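Local coordinates for protein pullulanase (Klebsiella oxytoca, PDB 2YOC) that hydrolyses the alpha-1,6-glucosidic bonds of pullulan and related branched glucans and is exported by a type 2 secretion system, at residues B[482-487]-B[510-516]; B[497-502]-B[532-536]. All blocks are in the same frame, centred on the assembly; numbering follows the deposited sequence.

Interaction 1 (B[482-487]-B[510-516])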
loop_
_atom_site.group_PDB
_atom_site.type_symbol
_atom_site.label_atom_id
_atom_site.label_comp_id
_atom_site.label_asym_id
_atom_site.label_seq_id
_atom_site.Cartn_x
_atom_site.Cartn_y
_atom_site.Cartn_z
ATOM N N ASP B 482 -29.502 -50.392 4.754
ATOM C CA ASP B 482 -29.772 -49.044 4.254
ATOM C C ASP B 482 -31.225 -48.638 4.504
ATOM O O ASP B 482 -32.077 -49.492 4.778
ATOM C CB ASP B 482 -29.368 -48.890 2.785
ATOM C CG ASP B 482 -27.898 -49.160 2.543
ATOM O OD1 ASP B 482 -27.067 -48.351 2.996
ATOM O OD2 ASP B 482 -27.582 -50.191 1.916
ATOM N N ILE B 483 -31.494 -47.326 4.447
ATOM C CA ILE B 483 -32.798 -46.712 4.708
ATOM C C ILE B 483 -33.954 -47.268 3.877
ATOM O O ILE B 483 -35.097 -47.257 4.339
ATOM C CB ILE B 483 -32.742 -45.165 4.723
ATOM C CG1 ILE B 483 -32.399 -44.593 3.339
ATOM C CG2 ILE B 483 -31.796 -44.651 5.812
ATOM C CD1 ILE B 483 -32.807 -43.225 3.165
ATOM N N GLN B 484 -33.650 -47.791 2.685
ATOM C CA GLN B 484 -34.598 -48.389 1.736
ATOM C C GLN B 484 -35.273 -49.634 2.311
ATOM O O GLN B 484 -36.409 -49.939 1.955
ATOM C CB GLN B 484 -33.860 -48.768 0.430
ATOM C CG GLN B 484 -33.421 -47.567 -0.432
ATOM C CD GLN B 484 -32.173 -46.830 0.038
ATOM O OE1 GLN B 484 -31.142 -47.427 0.380
ATOM N NE2 GLN B 484 -32.218 -45.508 0.005
ATOM N N GLN B 485 -34.561 -50.324 3.218
ATOM C CA GLN B 485 -34.924 -51.591 3.848
ATOM C C GLN B 485 -35.687 -51.463 5.178
ATOM O O GLN B 485 -35.598 -50.414 5.826
ATOM C CB GLN B 485 -33.648 -52.433 4.034
ATOM C CG GLN B 485 -32.942 -52.739 2.712
ATOM C CD GLN B 485 -31.572 -53.314 2.907
ATOM O OE1 GLN B 485 -30.658 -52.688 3.461
ATOM N NE2 GLN B 485 -31.391 -54.513 2.412
ATOM N N PRO B 486 -36.414 -52.534 5.624
ATOM C CA PRO B 486 -37.134 -52.463 6.911
ATOM C C PRO B 486 -36.289 -52.077 8.109
ATOM O O PRO B 486 -35.112 -52.416 8.169
ATOM C CB PRO B 486 -37.668 -53.889 7.102
ATOM C CG PRO B 486 -36.878 -54.742 6.152
ATOM C CD PRO B 486 -36.635 -53.846 4.982
ATOM N N PHE B 487 -36.924 -51.412 9.087
ATOM C CA PHE B 487 -36.293 -50.983 10.335
ATOM C C PHE B 487 -35.736 -52.172 11.104
ATOM O O PHE B 487 -34.714 -52.035 11.775
ATOM C CB PHE B 487 -37.265 -50.181 11.217
ATOM C CG PHE B 487 -36.562 -49.233 12.163
ATOM C CD1 PHE B 487 -36.013 -49.691 13.355
ATOM C CD2 PHE B 487 -36.436 -47.884 11.857
ATOM C CE1 PHE B 487 -35.349 -48.818 14.223
ATOM C CE2 PHE B 487 -35.788 -47.007 12.737
ATOM C CZ PHE B 487 -35.253 -47.482 13.916
ATOM N N SER B 510 -42.398 -51.003 9.200
ATOM C CA SER B 510 -42.011 -49.842 8.393
ATOM C C SER B 510 -40.482 -49.778 8.151
ATOM O O SER B 510 -39.707 -50.245 9.000
ATOM C CB SER B 510 -42.522 -48.555 9.045
ATOM O OG SER B 510 -42.335 -48.532 10.453
ATOM N N THR B 511 -40.065 -49.202 6.980
ATOM C CA THR B 511 -38.658 -49.039 6.568
ATOM C C THR B 511 -37.980 -47.888 7.308
ATOM O O THR B 511 -38.663 -47.080 7.940
ATOM C CB THR B 511 -38.518 -48.909 5.043
ATOM O OG1 THR B 511 -39.044 -47.659 4.615
ATOM C CG2 THR B 511 -39.146 -50.067 4.278
ATOM N N VAL B 512 -36.638 -47.810 7.230
ATOM C CA VAL B 512 -35.872 -46.752 7.900
ATOM C C VAL B 512 -36.178 -45.393 7.248
ATOM O O VAL B 512 -36.305 -44.387 7.952
ATOM C CB VAL B 512 -34.357 -47.055 8.016
ATOM C CG1 VAL B 512 -33.690 -46.121 9.020
ATOM C CG2 VAL B 512 -34.106 -48.514 8.401
ATOM N N GLU B 513 -36.379 -45.398 5.910
ATOM C CA GLU B 513 -36.793 -44.252 5.090
ATOM C C GLU B 513 -38.104 -43.716 5.690
ATOM O O GLU B 513 -38.157 -42.538 6.079
ATOM C CB GLU B 513 -37.033 -44.724 3.641
ATOM C CG GLU B 513 -37.177 -43.637 2.586
ATOM C CD GLU B 513 -37.254 -44.185 1.170
ATOM O OE1 GLU B 513 -36.202 -44.606 0.635
ATOM O OE2 GLU B 513 -38.369 -44.205 0.598
ATOM N N GLU B 514 -39.122 -44.620 5.845
ATOM C CA GLU B 514 -40.444 -44.333 6.415
ATOM C C GLU B 514 -40.323 -43.623 7.771
ATOM O O GLU B 514 -40.748 -42.472 7.907
ATOM C CB GLU B 514 -41.274 -45.624 6.555
ATOM C CG GLU B 514 -41.908 -46.138 5.274
ATOM C CD GLU B 514 -42.633 -47.464 5.438
ATOM O OE1 GLU B 514 -43.720 -47.479 6.061
ATOM O OE2 GLU B 514 -42.111 -48.495 4.953
ATOM N N VAL B 515 -39.680 -44.295 8.744
ATOM C CA VAL B 515 -39.449 -43.808 10.108
ATOM C C VAL B 515 -38.806 -42.423 10.098
ATOM O O VAL B 515 -39.232 -41.562 10.863
ATOM C CB VAL B 515 -38.648 -44.835 10.952
ATOM C CG1 VAL B 515 -38.300 -44.287 12.334
ATOM C CG2 VAL B 515 -39.413 -46.148 11.073
ATOM N N LEU B 516 -37.826 -42.196 9.192
ATOM C CA LEU B 516 -37.146 -40.904 9.061
ATOM C C LEU B 516 -38.084 -39.754 8.705
ATOM O O LEU B 516 -38.043 -38.718 9.384
ATOM C CB LEU B 516 -35.932 -40.983 8.126
ATOM C CG LEU B 516 -34.639 -41.493 8.794
ATOM C CD1 LEU B 516 -33.656 -41.962 7.767
ATOM C CD2 LEU B 516 -34.011 -40.440 9.735
#

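Interaction 2 (B[497-502]-B[532-536])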
loop_
_atom_site.group_PDB
_atom_site.type_symbol
_atom_site.label_atom_id
_atom_site.label_comp_id
_atom_site.label_asym_id
_atom_site.label_seq_id
_atom_site.Cartn_x
_atom_site.Cartn_y
_atom_site.Cartn_z
ATOM N N VAL B 497 -28.853 -49.630 17.943
ATOM C CA VAL B 497 -30.244 -49.237 17.650
ATOM C C VAL B 497 -31.251 -49.941 18.581
ATOM O O VAL B 497 -32.245 -49.332 19.002
ATOM C CB VAL B 497 -30.560 -49.372 16.136
ATOM C CG1 VAL B 497 -32.018 -49.042 15.808
ATOM C CG2 VAL B 497 -29.630 -48.480 15.330
ATOM N N LYS B 498 -30.942 -51.201 18.947
ATOM C CA LYS B 498 -31.735 -52.019 19.862
ATOM C C LYS B 498 -31.750 -51.385 21.287
ATOM O O LYS B 498 -32.724 -51.548 22.017
ATOM C CB LYS B 498 -31.197 -53.471 19.872
ATOM C CG LYS B 498 -32.077 -54.452 20.631
ATOM C CD LYS B 498 -31.651 -55.892 20.561
ATOM C CE LYS B 498 -32.699 -56.663 21.337
ATOM N NZ LYS B 498 -32.428 -58.125 21.409
ATOM N N SER B 499 -30.693 -50.622 21.647
ATOM C CA SER B 499 -30.580 -49.960 22.952
ATOM C C SER B 499 -30.625 -48.415 22.854
ATOM O O SER B 499 -29.917 -47.727 23.597
ATOM C CB SER B 499 -29.331 -50.441 23.695
ATOM O OG SER B 499 -28.134 -49.895 23.165
ATOM N N SER B 500 -31.476 -47.875 21.960
ATOM C CA SER B 500 -31.611 -46.426 21.759
ATOM C C SER B 500 -33.077 -45.965 21.761
ATOM O O SER B 500 -33.991 -46.795 21.670
ATOM C CB SER B 500 -30.952 -46.017 20.446
ATOM O OG SER B 500 -31.749 -46.420 19.342
ATOM N N GLU B 501 -33.282 -44.626 21.779
ATOM C CA GLU B 501 -34.571 -43.918 21.743
ATOM C C GLU B 501 -35.511 -44.328 20.578
ATOM O O GLU B 501 -36.628 -43.812 20.470
ATOM C CB GLU B 501 -34.330 -42.392 21.713
ATOM C CG GLU B 501 -32.916 -41.963 21.343
ATOM C CD GLU B 501 -32.726 -40.581 20.738
ATOM O OE1 GLU B 501 -33.734 -39.938 20.362
ATOM O OE2 GLU B 501 -31.553 -40.169 20.582
ATOM N N PHE B 502 -35.059 -45.260 19.724
ATOM C CA PHE B 502 -35.782 -45.718 18.541
ATOM C C PHE B 502 -36.035 -47.222 18.561
ATOM O O PHE B 502 -36.657 -47.755 17.625
ATOM C CB PHE B 502 -35.005 -45.314 17.271
ATOM C CG PHE B 502 -34.553 -43.875 17.267
ATOM C CD1 PHE B 502 -35.390 -42.867 16.805
ATOM C CD2 PHE B 502 -33.298 -43.523 17.741
ATOM C CE1 PHE B 502 -34.978 -41.536 16.810
ATOM C CE2 PHE B 502 -32.883 -42.190 17.743
ATOM C CZ PHE B 502 -33.730 -41.203 17.289
ATOM N N ALA B 532 -30.444 -37.793 14.992
ATOM C CA ALA B 532 -30.070 -38.757 16.029
ATOM C C ALA B 532 -30.137 -40.208 15.502
ATOM O O ALA B 532 -29.196 -40.976 15.724
ATOM C CB ALA B 532 -30.964 -38.592 17.247
ATOM N N LEU B 533 -31.227 -40.561 14.789
ATOM C CA LEU B 533 -31.396 -41.891 14.212
ATOM C C LEU B 533 -30.397 -42.067 13.059
ATOM O O LEU B 533 -29.773 -43.126 12.937
ATOM C CB LEU B 533 -32.858 -42.123 13.739
ATOM C CG LEU B 533 -33.153 -43.368 12.869
ATOM C CD1 LEU B 533 -32.792 -44.664 13.582
ATOM C CD2 LEU B 533 -34.604 -43.434 12.481
ATOM N N ASN B 534 -30.227 -41.016 12.241
ATOM C CA ASN B 534 -29.309 -41.023 11.105
ATOM C C ASN B 534 -27.880 -41.387 11.515
ATOM O O ASN B 534 -27.270 -42.231 10.861
ATOM C CB ASN B 534 -29.340 -39.701 10.362
ATOM C CG ASN B 534 -28.898 -39.831 8.932
ATOM O OD1 ASN B 534 -29.416 -40.659 8.161
ATOM N ND2 ASN B 534 -27.930 -39.007 8.555
ATOM N N THR B 535 -27.386 -40.816 12.637
ATOM C CA THR B 535 -26.064 -41.090 13.205
ATOM C C THR B 535 -25.845 -42.610 13.351
ATOM O O THR B 535 -24.805 -43.125 12.933
ATOM C CB THR B 535 -25.903 -40.331 14.532
ATOM O OG1 THR B 535 -26.200 -38.948 14.337
ATOM C CG2 THR B 535 -24.517 -40.465 15.130
ATOM N N LEU B 536 -26.848 -43.314 13.911
ATOM C CA LEU B 536 -26.828 -44.757 14.118
ATOM C C LEU B 536 -26.874 -45.486 12.781
ATOM O O LEU B 536 -26.121 -46.448 12.606
ATOM C CB LEU B 536 -28.010 -45.206 14.984
ATOM C CG LEU B 536 -28.102 -44.644 16.400
ATOM C CD1 LEU B 536 -29.520 -44.649 16.856
ATOM C CD2 LEU B 536 -27.232 -45.427 17.388
#

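Interaction 1 (B[482-487]-B[510-516])
Ile483 and Phe487 reach from the loop 482-487 to the first turn of helix 512-520, within the Pullulanase Ins domain. The helix opens with a capping box made by Thr511 and Glu514. Val512 lies between the two apolar side chains. Its CG1 meets Ile483 CG2 at 4.0 Å, the two side chains crossing at about a right angle. Its other methyl, CG2, lies 3.5 Å from Gln485 O and also packs on Phe487 CA. At chi1 66°, CG2 of Ile483 stands anti to the carbonyl carbon, and this methyl meets Leu516 CD1 as well as Val512. With CG roughly anti to the backbone N (chi1 -155°), Phe487 turns the CD2 and CE2 side of its ring to Val515. The ring meets Val515 obliquely, with CD2 3.5 Å from Val515 CG2 and CE2 near Val515 CG1.

Three backbone hydrogen bonds join the segments. Glu513 N gives to Ile483 O at 2.8 Å, and Val512 N gives to Gln485 O at 3.1 Å. Phe487 N in turn gives to Ser510 O. The first two acceptors, Ile483 O and Gln485 O, belong to the type I turn 482-485. In the capping box, Glu514 N gives to Thr511 OG1 at 3.3 Å. Thr511 N and OG1 both reach Glu514 OE2 from the same face of its carboxylate, the N from well above the plane at 3.0 Å.

Interaction 2 (B[497-502]-B[532-536])
The weakly bonded helical turn at 497-498 and the loop after it lie along one side of helix 529-537, with CA atoms no closer than 6.6 Å (Val497 CA to Leu536 CA) and no hydrogen bond between the segments. This is apolar packing inside the Pullulanase Ins domain, helical turn and loop on helix. The Phe502 ring is central, and Leu533 CB sits over the centre of one face in a CH-pi contact, 3.8 Å from the centroid and 13° off the ring normal. The opposite face has CB of Glu501 near its rim. Ala532 CB comes to the ring edge, 3.8 Å from Phe502 CZ. Leu519 of helix 512-520 also touches Phe502.

Leu536 fits between Val497 and Phe502. With CG anti to the carbonyl carbon (chi1 -61°), Leu536 sends CD1 obliquely toward the ring, 4.0 Å from Phe502 CD2. Val497 CG2 packs on Leu536 CB at 3.7 Å. Glu501 brings its carboxylate up to the helix, where OE2 lies 3.7 Å from Ala532 CB. Ser500 OG turns back and gives a hydrogen bond to Val497 O at 3.0 Å, while Leu536 CD1 lies 3.8 Å from the same OG.

Interactions 1 and 2 have centres 13 Å apart in the Pullulanase Ins domain. Their segments alternate along the chain in the order 482-487, 497-502, 510-516, 532-536, so the two contacts interlock. They touch directly. Phe487 CE1 packs on Val497 CG1 at 3.7 Å, and Phe487 CZ meets Leu533 CD1 at 3.8 Å. Val515 also packs on Leu533. Helices 487-493, 495-498, 512-520 and 529-537 therefore share one apolar core. The four segments, helices joined by loops, lie between barrel strands 461-464 and 586-591. No strand lies between 470 and 586. Ile483 and Leu516 touch Trp885 of helix 883-886, and so does Asn534. Calcium is bound by Ala538 and Asp541 just after helix 529-537.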